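Local coordinates for protein Phospholipase/Carboxylesterase (Dyadobacter fermentans, PDB 4H0C) that probably hydrolyses carboxylic esters, perhaps including palmitoyl thioesters of proteins, as a member of the phospholipase/carboxylesterase branch of the alpha/beta hydrolases, at residues A[27-32]-A[54-59]; A[5-10]-A[60-65]; A[113-118]-A[128-133]. All blocks are in the same frame, centred on the assembly; numbering follows the deposited sequence.

Interaction 1. Residues A[27-32]-A[54-59]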
HETATM    1  N   MSE A  27      -7.161  -1.604   1.024  1.00 10.82           N
HETATM    2  CA  MSE A  27      -6.903  -1.200  -0.361  1.00 10.42           C
HETATM    3  C   MSE A  27      -6.781   0.318  -0.423  1.00 11.79           C
HETATM    4  O   MSE A  27      -7.658   1.029   0.052  1.00 13.15           O
HETATM    5  CB  MSE A  27      -8.012  -1.712  -1.294  1.00 10.85           C
HETATM    6  CG  MSE A  27      -8.252  -3.212  -1.124  1.00 13.88           C
HETATM    7 SE   MSE A  27      -9.474  -3.885  -2.422  0.75 17.20          SE
HETATM    8  CE  MSE A  27      -8.343  -3.820  -4.001  1.00 20.91           C
ATOM      9  N   LEU A  28      -5.700   0.802  -1.026  1.00 12.26           N
ATOM     10  CA  LEU A  28      -5.366   2.224  -1.020  1.00 12.09           C
ATOM     11  C   LEU A  28      -5.312   2.742  -2.450  1.00 12.24           C
ATOM     12  O   LEU A  28      -4.474   2.310  -3.250  1.00 13.92           O
ATOM     13  CB  LEU A  28      -4.048   2.480  -0.253  1.00 11.71           C
ATOM     14  CG  LEU A  28      -4.045   1.988   1.220  1.00 12.91           C
ATOM     15  CD1 LEU A  28      -2.670   2.135   1.851  1.00 15.69           C
ATOM     16  CD2 LEU A  28      -5.065   2.742   2.065  1.00 14.75           C
ATOM     17  N   HIS A  29      -6.224   3.663  -2.751  1.00 14.50           N
ATOM     18  CA  HIS A  29      -6.346   4.269  -4.067  1.00 14.05           C
ATOM     19  C   HIS A  29      -5.224   5.230  -4.378  1.00 14.19           C
ATOM     20  O   HIS A  29      -4.481   5.696  -3.481  1.00 14.06           O
ATOM     21  CB  HIS A  29      -7.698   4.971  -4.229  1.00 14.43           C
ATOM     22  CG  HIS A  29      -7.871   6.227  -3.374  1.00 13.63           C
ATOM     23  ND1 HIS A  29      -7.284   7.429  -3.678  1.00 15.20           N
ATOM     24  CD2 HIS A  29      -8.653   6.449  -2.242  1.00 14.13           C
ATOM     25  CE1 HIS A  29      -7.666   8.357  -2.758  1.00 13.80           C
ATOM     26  NE2 HIS A  29      -8.487   7.749  -1.871  1.00 14.39           N
ATOM     27  N   GLY A  30      -5.118   5.553  -5.658  1.00 16.62           N
ATOM     28  CA  GLY A  30      -4.099   6.471  -6.136  1.00 15.38           C
ATOM     29  C   GLY A  30      -4.505   7.940  -6.140  1.00 13.69           C
ATOM     30  O   GLY A  30      -5.605   8.299  -5.714  1.00 17.20           O
ATOM     31  N   ARG A  31      -3.606   8.785  -6.631  1.00 15.55           N
ATOM     32  CA  ARG A  31      -3.828  10.238  -6.655  1.00 14.05           C
ATOM     33  C   ARG A  31      -5.015  10.585  -7.553  1.00 16.40           C
ATOM     34  O   ARG A  31      -5.065  10.166  -8.724  1.00 18.63           O
ATOM     35  CB  ARG A  31      -2.575  10.978  -7.126  1.00 15.95           C
ATOM     36  CG  ARG A  31      -2.622  12.486  -6.901  1.00 15.52           C
ATOM     37  CD  ARG A  31      -1.399  13.166  -7.513  1.00 18.00           C
ATOM     38  NE  ARG A  31      -0.165  12.621  -6.920  1.00 19.23           N
ATOM     39  CZ  ARG A  31       0.404  13.083  -5.802  1.00 20.92           C
ATOM     40  NH1 ARG A  31      -0.110  14.129  -5.157  1.00 20.79           N
ATOM     41  NH2 ARG A  31       1.494  12.501  -5.329  1.00 17.91           N
ATOM     42  N   GLY A  32      -5.947  11.363  -7.012  1.00 18.65           N
ATOM     43  CA  GLY A  32      -7.170  11.721  -7.746  1.00 21.18           C
ATOM     44  C   GLY A  32      -8.200  10.603  -7.795  1.00 24.24           C
ATOM     45  O   GLY A  32      -9.223  10.728  -8.477  1.00 27.48           O
ATOM     46  N   ALA A  54     -11.398   0.113   2.336  1.00 15.26           N
ATOM     47  CA  ALA A  54     -10.715   1.075   1.483  1.00 14.00           C
ATOM     48  C   ALA A  54     -10.969   2.480   2.043  1.00 15.01           C
ATOM     49  O   ALA A  54     -12.080   3.000   1.915  1.00 15.82           O
ATOM     50  CB  ALA A  54     -11.214   0.966   0.053  1.00 16.08           C
ATOM     51  N   PRO A  55      -9.955   3.088   2.690  1.00 13.82           N
ATOM     52  CA  PRO A  55     -10.177   4.443   3.194  1.00 15.21           C
ATOM     53  C   PRO A  55     -10.164   5.429   2.040  1.00 15.09           C
ATOM     54  O   PRO A  55      -9.441   5.215   1.060  1.00 17.52           O
ATOM     55  CB  PRO A  55      -8.980   4.690   4.131  1.00 15.02           C
ATOM     56  CG  PRO A  55      -7.915   3.762   3.659  1.00 15.56           C
ATOM     57  CD  PRO A  55      -8.653   2.538   3.123  1.00 15.84           C
ATOM     58  N   GLN A  56     -10.969   6.487   2.141  1.00 16.06           N
ATOM     59  CA  GLN A  56     -11.009   7.508   1.101  1.00 17.08           C
ATOM     60  C   GLN A  56     -10.164   8.706   1.511  1.00 15.17           C
ATOM     61  O   GLN A  56     -10.377   9.264   2.589  1.00 17.93           O
ATOM     62  CB  GLN A  56     -12.461   7.972   0.861  1.00 19.35           C
ATOM     63  CG  GLN A  56     -12.570   9.205  -0.027  1.00 18.69           C
ATOM     64  CD  GLN A  56     -12.216   8.911  -1.480  1.00 20.82           C
ATOM     65  OE1 GLN A  56     -12.746   7.960  -2.079  1.00 21.06           O
ATOM     66  NE2 GLN A  56     -11.325   9.728  -2.063  1.00 21.73           N
ATOM     67  N   ALA A  57      -9.261   9.138   0.628  1.00 16.12           N
ATOM     68  CA  ALA A  57      -8.430  10.309   0.902  1.00 17.21           C
ATOM     69  C   ALA A  57      -9.225  11.599   0.753  1.00 17.63           C
ATOM     70  O   ALA A  57     -10.012  11.766  -0.186  1.00 18.40           O
ATOM     71  CB  ALA A  57      -7.203  10.343   0.002  1.00 16.44           C
ATOM     72  N   THR A  58      -9.017  12.503   1.707  1.00 18.17           N
ATOM     73  CA  THR A  58      -9.490  13.865   1.583  1.00 17.66           C
ATOM     74  C   THR A  58      -8.749  14.480   0.403  1.00 17.70           C
ATOM     75  O   THR A  58      -7.575  14.186   0.195  1.00 17.29           O
ATOM     76  CB  THR A  58      -9.245  14.626   2.898  1.00 18.09           C
ATOM     77  OG1 THR A  58     -10.089  14.047   3.901  1.00 19.17           O
ATOM     78  CG2 THR A  58      -9.578  16.118   2.771  1.00 23.26           C
ATOM     79  N   ASN A  59      -9.466  15.279  -0.387  1.00 20.46           N
ATOM     80  CA  ASN A  59      -8.957  15.848  -1.650  1.00 19.16           C
ATOM     81  C   ASN A  59      -8.607  14.790  -2.702  1.00 19.86           C
ATOM     82  O   ASN A  59      -7.931  15.086  -3.713  1.00 20.05           O
ATOM     83  CB  ASN A  59      -7.781  16.784  -1.386  1.00 21.55           C
ATOM     84  CG  ASN A  59      -8.178  17.999  -0.555  1.00 23.75           C
ATOM     85  OD1 ASN A  59      -9.266  18.541  -0.737  1.00 26.57           O
ATOM     86  ND2 ASN A  59      -7.300  18.432   0.360  1.00 30.34           N
TER
HETATM   87  O   HOH W   1      -8.542   3.474  -0.809  1.00 14.14           O
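A hydrogen bond between Ala-57 and His-29 joins the two loops that run on from neighbouring strands. Ala-57 N donates to His-29 NE2 at 3.0 Å, almost straight at the hydrogen (167°) and near the ring plane. The other ring nitrogen, His-29 ND1, donates to Gly-30 O at 2.8 Å, so both nitrogens are used and the ring is fixed against flipping. Its first torsion (chi1 69°) sets CG between the backbone N and the carbonyl carbon and swings the ring toward Ala-57, while Trp-62 stacks on it. With a leucine in its place, Ala-57 N would probably lose its acceptor and Gly-30 O the ring N-H it accepts. Gln-56 binds its own loop through NE2, which donates to Ala-57 O in the carbonyl plane on a lone pair, while its OE1 accepts from Ala-35 N at the start of helix 35-39. A weak CA-H...O contact runs from Ala-54 CA to Met-27 O.

Where the strands part, one water donates to Met-27 O and Pro-55 O, each at 2.7 Å, and accepts from His-29 N.

Apolar contact completes the joint. Leu-28 CD2 presses on Pro-55 CG at 3.4 Å, tighter than usual, and CB of Met-27 (selenomethionine) lies 4.4 Å from Ala-54 CB. These are the C-terminal ends of parallel strands 23-28 and 50-55 in a beta-alpha-beta crossover; the His-Gly loop probably corresponds to the one that, in alpha/beta hydrolases, usually helps form the oxyanion hole.

Interaction 2. Residues A[5-10]-A[60-65]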
ATOM      1  N   TYR A   5      -3.777  19.649   5.527  1.00 16.44           N
ATOM      2  CA  TYR A   5      -5.110  19.051   5.601  1.00 18.62           C
ATOM      3  C   TYR A   5      -5.108  17.715   6.330  1.00 19.36           C
ATOM      4  O   TYR A   5      -4.049  17.101   6.514  1.00 21.77           O
ATOM      5  CB  TYR A   5      -5.786  18.965   4.214  1.00 21.12           C
ATOM      6  CG  TYR A   5      -5.112  18.099   3.156  1.00 18.04           C
ATOM      7  CD1 TYR A   5      -5.567  16.794   2.895  1.00 18.17           C
ATOM      8  CD2 TYR A   5      -4.082  18.609   2.368  1.00 18.68           C
ATOM      9  CE1 TYR A   5      -4.974  16.008   1.920  1.00 17.31           C
ATOM     10  CE2 TYR A   5      -3.486  17.838   1.375  1.00 18.94           C
ATOM     11  CZ  TYR A   5      -3.933  16.535   1.159  1.00 19.49           C
ATOM     12  OH  TYR A   5      -3.359  15.750   0.190  1.00 20.66           O
ATOM     13  N   THR A   6      -6.306  17.318   6.776  1.00 20.21           N
ATOM     14  CA  THR A   6      -6.565  16.111   7.546  1.00 20.85           C
ATOM     15  C   THR A   6      -7.298  15.120   6.662  1.00 20.29           C
ATOM     16  O   THR A   6      -8.179  15.511   5.909  1.00 22.77           O
ATOM     17  CB  THR A   6      -7.512  16.457   8.734  1.00 25.16           C
ATOM     18  OG1 THR A   6      -6.873  17.409   9.582  1.00 29.78           O
ATOM     19  CG2 THR A   6      -7.900  15.237   9.558  1.00 25.76           C
ATOM     20  N   HIS A   7      -6.949  13.838   6.762  1.00 17.92           N
ATOM     21  CA  HIS A   7      -7.811  12.798   6.202  1.00 16.70           C
ATOM     22  C   HIS A   7      -8.795  12.418   7.250  1.00 19.25           C
ATOM     23  O   HIS A   7      -8.437  11.825   8.271  1.00 24.07           O
ATOM     24  CB  HIS A   7      -7.008  11.611   5.713  1.00 17.01           C
ATOM     25  CG  HIS A   7      -6.086  11.966   4.586  1.00 15.97           C
ATOM     26  ND1 HIS A   7      -6.545  12.249   3.341  1.00 15.92           N
ATOM     27  CD2 HIS A   7      -4.700  12.133   4.545  1.00 13.32           C
ATOM     28  CE1 HIS A   7      -5.512  12.570   2.539  1.00 14.28           C
ATOM     29  NE2 HIS A   7      -4.382  12.503   3.262  1.00 13.33           N
ATOM     30  N   SER A   8     -10.048  12.813   7.040  1.00 18.89           N
ATOM     31  CA  SER A   8     -11.108  12.422   7.959  1.00 21.12           C
ATOM     32  C   SER A   8     -11.397  10.919   7.824  1.00 20.37           C
ATOM     33  O   SER A   8     -11.040  10.291   6.822  1.00 22.16           O
ATOM     34  CB  SER A   8     -12.365  13.268   7.730  1.00 25.20           C
ATOM     35  OG  SER A   8     -12.937  13.001   6.461  1.00 26.95           O
ATOM     36  N   LYS A   9     -12.067  10.357   8.826  1.00 22.16           N
ATOM     37  CA  LYS A   9     -12.330   8.915   8.894  1.00 25.08           C
ATOM     38  C   LYS A   9     -13.437   8.511   7.912  1.00 22.53           C
ATOM     39  O   LYS A   9     -14.598   8.373   8.283  1.00 29.20           O
ATOM     40  CB  LYS A   9     -12.668   8.514  10.333  1.00 29.00           C
ATOM     41  CG  LYS A   9     -12.708   7.014  10.608  1.00 30.60           C
ATOM     42  CD  LYS A   9     -12.765   6.757  12.107  1.00 38.32           C
ATOM     43  CE  LYS A   9     -13.657   5.580  12.458  1.00 34.74           C
ATOM     44  NZ  LYS A   9     -13.981   5.562  13.920  1.00 39.48           N
ATOM     45  N   GLN A  10     -13.053   8.355   6.653  1.00 20.91           N
ATOM     46  CA  GLN A  10     -13.947   7.923   5.584  1.00 20.05           C
ATOM     47  C   GLN A  10     -13.492   6.526   5.144  1.00 22.62           C
ATOM     48  O   GLN A  10     -12.450   6.382   4.497  1.00 22.05           O
ATOM     49  CB  GLN A  10     -13.860   8.889   4.405  1.00 21.61           C
ATOM     50  CG  GLN A  10     -14.244  10.341   4.657  1.00 28.25           C
ATOM     51  CD  GLN A  10     -14.184  11.168   3.373  1.00 28.27           C
ATOM     52  OE1 GLN A  10     -13.267  11.977   3.173  1.00 33.32           O
ATOM     53  NE2 GLN A  10     -15.153  10.957   2.492  1.00 31.07           N
ATOM     54  N   ASN A  60      -9.101  13.567  -2.479  1.00 19.47           N
ATOM     55  CA  ASN A  60      -8.788  12.406  -3.323  1.00 20.93           C
ATOM     56  C   ASN A  60      -7.277  12.227  -3.513  1.00 18.17           C
ATOM     57  O   ASN A  60      -6.829  11.694  -4.533  1.00 18.52           O
ATOM     58  CB  ASN A  60      -9.452  12.518  -4.706  1.00 23.27           C
ATOM     59  CG  ASN A  60     -10.956  12.355  -4.672  1.00 27.79           C
ATOM     60  OD1 ASN A  60     -11.555  12.081  -3.642  1.00 32.63           O
ATOM     61  ND2 ASN A  60     -11.573  12.519  -5.826  1.00 32.62           N
ATOM     62  N   SER A  61      -6.495  12.661  -2.522  1.00 15.75           N
ATOM     63  CA  SER A  61      -5.048  12.586  -2.620  1.00 16.35           C
ATOM     64  C   SER A  61      -4.427  12.465  -1.241  1.00 15.06           C
ATOM     65  O   SER A  61      -4.664  13.319  -0.366  1.00 15.76           O
ATOM     66  CB  SER A  61      -4.500  13.822  -3.358  1.00 16.81           C
ATOM     67  OG  SER A  61      -3.072  13.800  -3.402  1.00 17.53           O
ATOM     68  N   TRP A  62      -3.632  11.403  -1.048  1.00 15.42           N
ATOM     69  CA  TRP A  62      -2.965  11.153   0.253  1.00 13.51           C
ATOM     70  C   TRP A  62      -2.031  12.244   0.709  1.00 14.02           C
ATOM     71  O   TRP A  62      -1.955  12.539   1.902  1.00 14.52           O
ATOM     72  CB  TRP A  62      -2.293   9.776   0.276  1.00 12.42           C
ATOM     73  CG  TRP A  62      -3.301   8.678   0.029  1.00 12.81           C
ATOM     74  CD1 TRP A  62      -3.383   7.802  -1.059  1.00 13.79           C
ATOM     75  CD2 TRP A  62      -4.409   8.306   0.910  1.00 12.36           C
ATOM     76  NE1 TRP A  62      -4.448   6.947  -0.911  1.00 14.03           N
ATOM     77  CE2 TRP A  62      -5.122   7.211   0.246  1.00 12.94           C
ATOM     78  CE3 TRP A  62      -4.883   8.787   2.123  1.00 12.41           C
ATOM     79  CZ2 TRP A  62      -6.257   6.612   0.818  1.00 14.65           C
ATOM     80  CZ3 TRP A  62      -6.007   8.185   2.690  1.00 13.57           C
ATOM     81  CH2 TRP A  62      -6.684   7.123   2.043  1.00 13.82           C
ATOM     82  N   TYR A  63      -1.321  12.854  -0.229  1.00 12.68           N
ATOM     83  CA  TYR A  63      -0.376  13.934   0.100  1.00 13.74           C
ATOM     84  C   TYR A  63      -0.171  14.732  -1.195  1.00 14.44           C
ATOM     85  O   TYR A  63      -0.307  14.166  -2.296  1.00 15.83           O
ATOM     86  CB  TYR A  63       0.959  13.346   0.668  1.00 14.95           C
ATOM     87  CG  TYR A  63       1.482  12.157  -0.111  1.00 14.48           C
ATOM     88  CD1 TYR A  63       2.195  12.344  -1.310  1.00 15.05           C
ATOM     89  CD2 TYR A  63       1.223  10.845   0.300  1.00 14.19           C
ATOM     90  CE1 TYR A  63       2.644  11.256  -2.056  1.00 15.47           C
ATOM     91  CE2 TYR A  63       1.698   9.768  -0.414  1.00 14.32           C
ATOM     92  CZ  TYR A  63       2.378   9.977  -1.605  1.00 14.99           C
ATOM     93  OH  TYR A  63       2.809   8.915  -2.338  1.00 18.80           O
ATOM     94  N   PRO A  64       0.145  16.039  -1.084  1.00 16.60           N
ATOM     95  CA  PRO A  64       0.010  16.950  -2.246  1.00 16.67           C
ATOM     96  C   PRO A  64       1.024  16.852  -3.391  1.00 16.47           C
ATOM     97  O   PRO A  64       0.697  17.217  -4.519  1.00 15.84           O
ATOM     98  CB  PRO A  64       0.100  18.343  -1.612  1.00 19.28           C
ATOM     99  CG  PRO A  64       0.871  18.116  -0.336  1.00 16.91           C
ATOM    100  CD  PRO A  64       0.380  16.781   0.168  1.00 15.35           C
ATOM    101  N   TYR A  65       2.232  16.386  -3.092  1.00 14.55           N
ATOM    102  CA  TYR A  65       3.350  16.428  -4.026  1.00 14.86           C
ATOM    103  C   TYR A  65       3.883  15.045  -4.336  1.00 14.41           C
ATOM    104  O   TYR A  65       3.399  14.053  -3.765  1.00 15.83           O
ATOM    105  CB  TYR A  65       4.444  17.322  -3.429  1.00 14.16           C
ATOM    106  CG  TYR A  65       3.934  18.716  -3.124  1.00 15.56           C
ATOM    107  CD1 TYR A  65       3.356  19.501  -4.139  1.00 16.28           C
ATOM    108  CD2 TYR A  65       4.020  19.254  -1.845  1.00 16.19           C
ATOM    109  CE1 TYR A  65       2.890  20.782  -3.882  1.00 18.05           C
ATOM    110  CE2 TYR A  65       3.562  20.541  -1.586  1.00 19.11           C
ATOM    111  CZ  TYR A  65       2.994  21.288  -2.603  1.00 19.63           C
ATOM    112  OH  TYR A  65       2.533  22.551  -2.331  1.00 24.32           O
TER
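The backbones stay well apart where His-7 faces Trp-62, with CA atoms 7.8 Å from each other, so no backbone atoms pair, and side chains of the first loop reach across to carbonyls and side chains of the second. One is the N-terminal arm that leads into edge strand 11-15 of the alpha/beta-hydrolase sheet; the other follows strand 50-55.

His-7 engages Trp-62 in two ways. In its ring plane, NE2 donates to Trp-62 O at 2.8 Å (159° at the hydrogen), approaching tilted from the carbonyl plane. Over one ring face stands Trp-62 CE3, above the centre, which makes an edge-to-face pair with the planes at 55° and the centroid of the His-7 ring 5.1 Å from that of the Trp-62 six-membered ring. Since His-7 ND1 is hydrogen-bonded to Thr-58 N, both ring nitrogens are engaged and the imidazole can hardly turn. The indole is fixed too, as Trp-62 NE1 binds His-29 O.

Ser-61 O receives two neighbours from the arm. His-7 CE1 comes within 3.1 Å of Ser-61 O, in the plane of the imidazole. Tyr-5 stands with CG between the backbone N and the carbonyl carbon (chi1 63°), which directs the phenol toward the second loop. Its ring passes alongside Pro-64, with Tyr-5 CE2 4.2 Å from Pro-64 CD, and Tyr-5 OH finally donates to Ser-61 O at 2.8 Å, coming from above the carbonyl plane rather than along a lone pair.

Interaction 3. Residues A[113-118]-A[128-133]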
ATOM      1  N   LEU A 113       2.032   4.791  -0.131  1.00 12.52           N
ATOM      2  CA  LEU A 113       1.454   4.842   1.206  1.00 11.96           C
ATOM      3  C   LEU A 113       1.432   3.446   1.857  1.00 12.71           C
ATOM      4  O   LEU A 113       1.715   3.306   3.065  1.00 10.98           O
ATOM      5  CB  LEU A 113       0.056   5.438   1.164  1.00 11.97           C
ATOM      6  CG  LEU A 113      -0.617   5.599   2.537  1.00 13.15           C
ATOM      7  CD1 LEU A 113       0.188   6.461   3.518  1.00 17.64           C
ATOM      8  CD2 LEU A 113      -2.025   6.166   2.342  1.00 14.25           C
ATOM      9  N   THR A 114       1.112   2.426   1.057  1.00 12.28           N
ATOM     10  CA  THR A 114       1.106   1.047   1.525  1.00 11.14           C
ATOM     11  C   THR A 114       2.490   0.673   2.067  1.00  9.89           C
ATOM     12  O   THR A 114       2.598   0.122   3.164  1.00 10.36           O
ATOM     13  CB  THR A 114       0.720   0.056   0.403  1.00 12.71           C
ATOM     14  OG1 THR A 114      -0.660   0.216   0.064  1.00 13.84           O
ATOM     15  CG2 THR A 114       1.005  -1.396   0.833  1.00 12.44           C
ATOM     16  N   LEU A 115       3.532   0.936   1.273  1.00 10.84           N
ATOM     17  CA  LEU A 115       4.905   0.567   1.655  1.00 10.11           C
ATOM     18  C   LEU A 115       5.343   1.373   2.874  1.00 10.82           C
ATOM     19  O   LEU A 115       5.942   0.828   3.794  1.00 11.59           O
ATOM     20  CB  LEU A 115       5.868   0.808   0.505  1.00 10.51           C
ATOM     21  CG  LEU A 115       5.695  -0.202  -0.637  1.00 10.39           C
ATOM     22  CD1 LEU A 115       6.567   0.259  -1.786  1.00 12.45           C
ATOM     23  CD2 LEU A 115       6.078  -1.634  -0.212  1.00 12.66           C
ATOM     24  N   GLU A 116       5.017   2.667   2.891  1.00 11.50           N
ATOM     25  CA  GLU A 116       5.453   3.537   3.979  1.00 11.72           C
ATOM     26  C   GLU A 116       4.785   3.122   5.282  1.00 10.68           C
ATOM     27  O   GLU A 116       5.442   3.021   6.322  1.00 11.81           O
ATOM     28  CB  GLU A 116       5.166   5.011   3.656  1.00 12.19           C
ATOM     29  CG  GLU A 116       5.794   6.026   4.620  1.00 14.92           C
ATOM     30  CD  GLU A 116       7.322   6.003   4.671  1.00 14.87           C
ATOM     31  OE1 GLU A 116       7.976   5.575   3.675  1.00 15.58           O
ATOM     32  OE2 GLU A 116       7.867   6.454   5.715  1.00 16.13           O
ATOM     33  N   TYR A 117       3.487   2.820   5.226  1.00 11.49           N
ATOM     34  CA  TYR A 117       2.798   2.393   6.435  1.00 11.03           C
ATOM     35  C   TYR A 117       3.312   1.060   6.970  1.00 11.03           C
ATOM     36  O   TYR A 117       3.601   0.917   8.166  1.00 11.71           O
ATOM     37  CB  TYR A 117       1.264   2.308   6.253  1.00 11.22           C
ATOM     38  CG  TYR A 117       0.630   1.726   7.493  1.00 11.00           C
ATOM     39  CD1 TYR A 117       0.363   2.542   8.589  1.00 11.91           C
ATOM     40  CD2 TYR A 117       0.399   0.343   7.624  1.00 11.80           C
ATOM     41  CE1 TYR A 117      -0.174   2.013   9.760  1.00 12.68           C
ATOM     42  CE2 TYR A 117      -0.140  -0.186   8.790  1.00 11.98           C
ATOM     43  CZ  TYR A 117      -0.410   0.647   9.856  1.00 12.39           C
ATOM     44  OH  TYR A 117      -0.931   0.146  11.023  1.00 16.55           O
ATOM     45  N   THR A 118       3.408   0.083   6.083  1.00 11.71           N
ATOM     46  CA  THR A 118       3.764  -1.258   6.529  1.00 10.33           C
ATOM     47  C   THR A 118       5.214  -1.325   7.017  1.00 11.52           C
ATOM     48  O   THR A 118       5.505  -2.108   7.877  1.00 14.49           O
ATOM     49  CB  THR A 118       3.479  -2.342   5.486  1.00 10.83           C
ATOM     50  OG1 THR A 118       4.129  -1.993   4.273  1.00 11.96           O
ATOM     51  CG2 THR A 118       1.965  -2.452   5.235  1.00 11.90           C
ATOM     52  N   ILE A 128       1.593  -8.099   1.148  1.00 12.07           N
ATOM     53  CA  ILE A 128       1.606  -6.684   0.802  1.00 11.02           C
ATOM     54  C   ILE A 128       1.818  -6.556  -0.697  1.00 10.58           C
ATOM     55  O   ILE A 128       2.756  -7.125  -1.242  1.00 12.28           O
ATOM     56  CB  ILE A 128       2.729  -5.941   1.580  1.00 10.41           C
ATOM     57  CG1 ILE A 128       2.454  -6.022   3.094  1.00 11.92           C
ATOM     58  CG2 ILE A 128       2.813  -4.493   1.123  1.00 11.32           C
ATOM     59  CD1 ILE A 128       3.647  -5.672   3.989  1.00 12.06           C
ATOM     60  N   ILE A 129       0.919  -5.837  -1.366  1.00 11.46           N
ATOM     61  CA  ILE A 129       0.984  -5.668  -2.819  1.00 10.85           C
ATOM     62  C   ILE A 129       1.136  -4.191  -3.151  1.00 11.22           C
ATOM     63  O   ILE A 129       0.238  -3.375  -2.875  1.00 13.93           O
ATOM     64  CB  ILE A 129      -0.297  -6.219  -3.464  1.00 12.13           C
ATOM     65  CG1 ILE A 129      -0.506  -7.696  -3.097  1.00 14.01           C
ATOM     66  CG2 ILE A 129      -0.235  -6.019  -4.966  1.00 15.27           C
ATOM     67  CD1 ILE A 129      -1.973  -8.095  -3.146  1.00 16.58           C
ATOM     68  N   ALA A 130       2.286  -3.827  -3.713  1.00 10.93           N
ATOM     69  CA  ALA A 130       2.584  -2.439  -4.047  1.00 11.75           C
ATOM     70  C   ALA A 130       2.769  -2.288  -5.546  1.00 12.67           C
ATOM     71  O   ALA A 130       3.889  -2.439  -6.082  1.00 14.08           O
ATOM     72  CB  ALA A 130       3.816  -1.959  -3.290  1.00 13.01           C
ATOM     73  N   PHE A 131       1.658  -2.037  -6.245  1.00 15.51           N
ATOM     74  CA  PHE A 131       1.699  -1.828  -7.700  1.00 14.69           C
ATOM     75  C   PHE A 131       2.238  -0.435  -7.986  1.00 15.87           C
ATOM     76  O   PHE A 131       1.543   0.561  -7.771  1.00 16.79           O
ATOM     77  CB  PHE A 131       0.304  -1.939  -8.342  1.00 15.94           C
ATOM     78  CG  PHE A 131      -0.335  -3.304  -8.250  1.00 17.35           C
ATOM     79  CD1 PHE A 131       0.255  -4.425  -8.835  1.00 19.33           C
ATOM     80  CD2 PHE A 131      -1.584  -3.454  -7.620  1.00 18.40           C
ATOM     81  CE1 PHE A 131      -0.372  -5.669  -8.774  1.00 17.93           C
ATOM     82  CE2 PHE A 131      -2.215  -4.685  -7.568  1.00 19.10           C
ATOM     83  CZ  PHE A 131      -1.605  -5.807  -8.139  1.00 18.87           C
ATOM     84  N   THR A 132       3.463  -0.378  -8.508  1.00 14.95           N
ATOM     85  CA  THR A 132       4.127   0.884  -8.903  1.00 17.27           C
ATOM     86  C   THR A 132       4.242   1.892  -7.761  1.00 15.38           C
ATOM     87  O   THR A 132       3.607   2.967  -7.761  1.00 17.41           O
ATOM     88  CB  THR A 132       3.483   1.504 -10.144  1.00 17.85           C
ATOM     89  OG1 THR A 132       3.312   0.472 -11.129  1.00 22.22           O
ATOM     90  CG2 THR A 132       4.393   2.642 -10.749  1.00 20.65           C
ATOM     91  N   GLY A 133       5.054   1.541  -6.777  1.00 14.76           N
ATOM     92  CA  GLY A 133       5.288   2.433  -5.660  1.00 15.92           C
ATOM     93  C   GLY A 133       6.636   2.190  -5.009  1.00 15.26           C
ATOM     94  O   GLY A 133       7.316   1.193  -5.283  1.00 14.75           O
TER
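The carbonyl group of Thr-114, a residue whose methyl touches Ile-128, is gripped from both faces of its plane. Thr-118 N comes from one face, as the ordinary helical bond at 3.0 Å, and Thr-118 OG1 from the opposite one, donating to Thr-114 O at 2.8 Å. A second flat group, the ring of Phe-131, has Ile-129 CG2 3.4 Å above one face, offset toward the rim. That pair belongs to the other side of the strand, where Ile-129 points away from the helix and helix 198-206 packs on both residues.

Between helix and strand the contact is apolar. Thr-118 turns OG1 between the backbone N and the carbonyl carbon (chi1 55°), which lets the hydroxyl find Thr-114 O and brings the rest of the side chain against Ile-128. There the two meet tip to tip, Ile-128 CD1 lying 3.7 Å from Thr-118 CB. Thr-114 and Ile-128 instead slide past each other, their CG2 methyls 3.6 Å apart; Thr-114 OG1 is bonded to Gly-110 O, back in its own helix. Farther along the strand, Leu-115 sets its branch point, CG, 3.7 Å from Ala-130 CB, and its CD1 extends to Gly-133 O.

The axes of helix 113-118 and strand 128-131 come within 8.4 Å, their N-to-C directions 143° apart. This is the packing of a beta-alpha-beta unit in which helix 109-120 lies on the sheet between strands 102-107 and 127-131. The helix begins within a GxSxG sequence consistent with the nucleophile elbow of alpha/beta hydrolases.

Taken together, the three contacts run from the edge of the fold to its middle. Interactions 1 and 2 have centres about 8 Å apart, and along the chain the segments of the first both fall between those of the second; Gln-56 N to Gln-10 O and Gly-32 N to Asn-60 O join them. Interaction 3 comes later in the sequence and lies near the centre of the chain, about 13 Å from interaction 1 and 17 Å from interaction 2. Interactions 1 and 3 share the seven-stranded sheet. Helix 109-120, which begins at the probable nucleophile elbow, touches strand 23-28 through Leu-28 and loop 60-65 through Trp-62, which links it at second hand to the N-terminal arm.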